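Local atomic coordinates of hypothetical protein PA3352 (Pseudomonas aeruginosa, PDB entry 2FUP), a protein that is a putative flagella synthesis protein of the FlgN family, whose members act as export chaperones for flagellar hook-associated proteins. Residues Q24-E29 with L110-I115. Sequence-based numbering, arbitrary orientation.
Sequences QLVDEE and LRNGRI
The flat amide of Asn112 meets Val26 O in its own plane, while Glu29 OE2 lies tilted out of that plane; the amide nitrogen grips both with its two hydrogens. The nearly straight bond from Asn112 ND2 to Val26 O is 3.0 Å long, and the Val26 methyl CG1 packs 3.3 Å from Asn112 ND2. The other bond, 2.9 Å from Asn112 ND2 to Glu29 OE2, arrives on the anti side but tilted out of the carboxylate plane, which is turned 51° from the amide. Glu29 can reach this far because its CG is anti to the backbone N and the chain stays extended beyond it.

At the other end of the amide, Asn112 OD1 accepts a bond from Arg111 NH2, 3.1 Å away, and a weak one from NE, so both ends are held and the flip is fixed. The Arg111 chain bends at chi3 (56°), which brings its guanidinium back beside Asn112 OD1. Water 1 lies in plane at the guanidinium edge, taking a bond from NH2 and giving one to Asp27 OD1, an indirect link between opposite charges.

Here a polar cluster with a buried Asn112-Glu29 centre and a partly exposed Arg111-Asp27 flank joins helices 7-34 and 88-114, whose local axes cross at 25°, close to the end of the latter. Glu29 OE1 forms a salt bridge with Lys48 of helix 39-68, while Phe30, in a cation-pi contact with Arg111, and Leu33 continue the interface along helix 7-34.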
loop_
_atom_site.group_PDB
_atom_site.type_symbol
_atom_site.label_atom_id
_atom_site.label_comp_id
_atom_site.label_asym_id
_atom_site.label_seq_id
_atom_site.Cartn_x
_atom_site.Cartn_y
_atom_site.Cartn_z
ATOM N N GLN A 24 0.436 6.233 9.361
ATOM C CA GLN A 24 0.063 7.065 10.491
ATOM C C GLN A 24 -0.584 6.252 11.653
ATOM O O GLN A 24 -0.291 6.439 12.829
ATOM C CB GLN A 24 -0.883 8.133 10.023
ATOM C CG GLN A 24 -0.158 9.180 9.169
ATOM C CD GLN A 24 -1.051 10.098 8.378
ATOM O OE1 GLN A 24 -2.123 10.453 8.829
ATOM N NE2 GLN A 24 -0.564 10.555 7.205
ATOM N N LEU A 25 -1.478 5.314 11.275
ATOM C CA LEU A 25 -2.057 4.441 12.295
ATOM C C LEU A 25 -1.024 3.536 12.973
ATOM O O LEU A 25 -1.115 3.248 14.168
ATOM C CB LEU A 25 -3.214 3.607 11.733
ATOM C CG LEU A 25 -4.477 4.334 11.278
ATOM C CD1 LEU A 25 -5.409 3.383 10.563
ATOM C CD2 LEU A 25 -5.137 5.021 12.465
ATOM N N VAL A 26 -0.061 3.047 12.187
ATOM C CA VAL A 26 1.018 2.259 12.805
ATOM C C VAL A 26 1.897 3.091 13.764
ATOM O O VAL A 26 2.305 2.646 14.855
ATOM C CB VAL A 26 1.903 1.571 11.729
ATOM C CG1 VAL A 26 3.079 0.837 12.396
ATOM C CG2 VAL A 26 1.085 0.620 10.975
ATOM N N ASP A 27 2.139 4.340 13.417
ATOM C CA ASP A 27 2.870 5.234 14.301
ATOM C C ASP A 27 2.012 5.549 15.545
ATOM O O ASP A 27 2.513 5.657 16.692
ATOM C CB ASP A 27 3.138 6.556 13.599
ATOM C CG ASP A 27 3.906 7.537 14.480
ATOM O OD1 ASP A 27 5.019 7.149 14.873
ATOM O OD2 ASP A 27 3.421 8.687 14.717
ATOM N N GLU A 28 0.695 5.720 15.348
ATOM C CA GLU A 28 -0.194 6.006 16.455
ATOM C C GLU A 28 -0.151 4.792 17.439
ATOM O O GLU A 28 -0.177 4.922 18.667
ATOM C CB GLU A 28 -1.600 6.296 15.928
ATOM C CG GLU A 28 -2.554 6.675 17.003
ATOM C CD GLU A 28 -3.848 7.316 16.489
ATOM O OE1 GLU A 28 -3.876 7.601 15.263
ATOM O OE2 GLU A 28 -4.834 7.466 17.264
ATOM N N GLU A 29 -0.173 3.593 16.850
ATOM C CA GLU A 29 -0.058 2.390 17.653
ATOM C C GLU A 29 1.285 2.273 18.437
ATOM O O GLU A 29 1.301 1.899 19.582
ATOM C CB GLU A 29 -0.295 1.178 16.740
ATOM C CG GLU A 29 -0.189 -0.163 17.403
ATOM C CD GLU A 29 -0.330 -1.264 16.363
ATOM O OE1 GLU A 29 -1.474 -1.554 15.932
ATOM O OE2 GLU A 29 0.707 -1.785 15.918
ATOM N N LEU A 110 6.759 -4.066 11.823
ATOM C CA LEU A 110 7.700 -4.983 12.460
ATOM C C LEU A 110 8.259 -4.412 13.751
ATOM O O LEU A 110 8.422 -5.131 14.770
ATOM C CB LEU A 110 8.829 -5.369 11.480
ATOM C CG LEU A 110 8.365 -6.293 10.361
ATOM C CD1 LEU A 110 9.447 -6.399 9.274
ATOM C CD2 LEU A 110 7.978 -7.682 10.872
ATOM N N ARG A 111 8.594 -3.138 13.770
ATOM C CA ARG A 111 9.044 -2.514 15.004
ATOM C C ARG A 111 7.980 -2.640 16.121
ATOM O O ARG A 111 8.311 -2.961 17.266
ATOM C CB ARG A 111 9.453 -1.050 14.782
ATOM C CG ARG A 111 9.759 -0.269 16.060
ATOM C CD ARG A 111 9.501 1.182 15.912
ATOM N NE ARG A 111 8.127 1.352 15.479
ATOM C CZ ARG A 111 7.637 2.454 14.933
ATOM N NH1 ARG A 111 8.402 3.537 14.803
ATOM N NH2 ARG A 111 6.380 2.467 14.544
ATOM N N ASN A 112 6.719 -2.397 15.807
ATOM C CA ASN A 112 5.635 -2.554 16.794
ATOM C C ASN A 112 5.492 -3.998 17.280
ATOM O O ASN A 112 5.363 -4.229 18.494
ATOM C CB ASN A 112 4.297 -2.129 16.206
ATOM C CG ASN A 112 4.203 -0.619 15.980
ATOM O OD1 ASN A 112 5.143 0.123 16.227
ATOM N ND2 ASN A 112 3.040 -0.166 15.575
ATOM N N GLY A 113 5.464 -4.940 16.328
ATOM C CA GLY A 113 5.362 -6.385 16.609
ATOM C C GLY A 113 6.428 -6.878 17.561
ATOM O O GLY A 113 6.163 -7.666 18.486
ATOM N N ARG A 114 7.646 -6.387 17.371
ATOM C CA ARG A 114 8.734 -6.776 18.243
ATOM C C ARG A 114 8.442 -6.316 19.662
ATOM O O ARG A 114 8.887 -6.950 20.612
ATOM C CB ARG A 114 10.080 -6.233 17.728
ATOM C CG ARG A 114 10.523 -6.859 16.386
ATOM N N ILE A 115 7.703 -5.220 19.826
ATOM C CA ILE A 115 7.315 -4.762 21.191
ATOM C C ILE A 115 6.146 -5.624 21.729
ATOM O O ILE A 115 5.238 -6.005 20.964
ATOM C CB ILE A 115 6.928 -3.251 21.219
ATOM C CG1 ILE A 115 8.114 -2.360 20.839
ATOM C CG2 ILE A 115 6.442 -2.846 22.603
ATOM C CD1 ILE A 115 7.671 -0.918 20.474
HETATM O O HOH W 1 6.131 5.141 13.440
#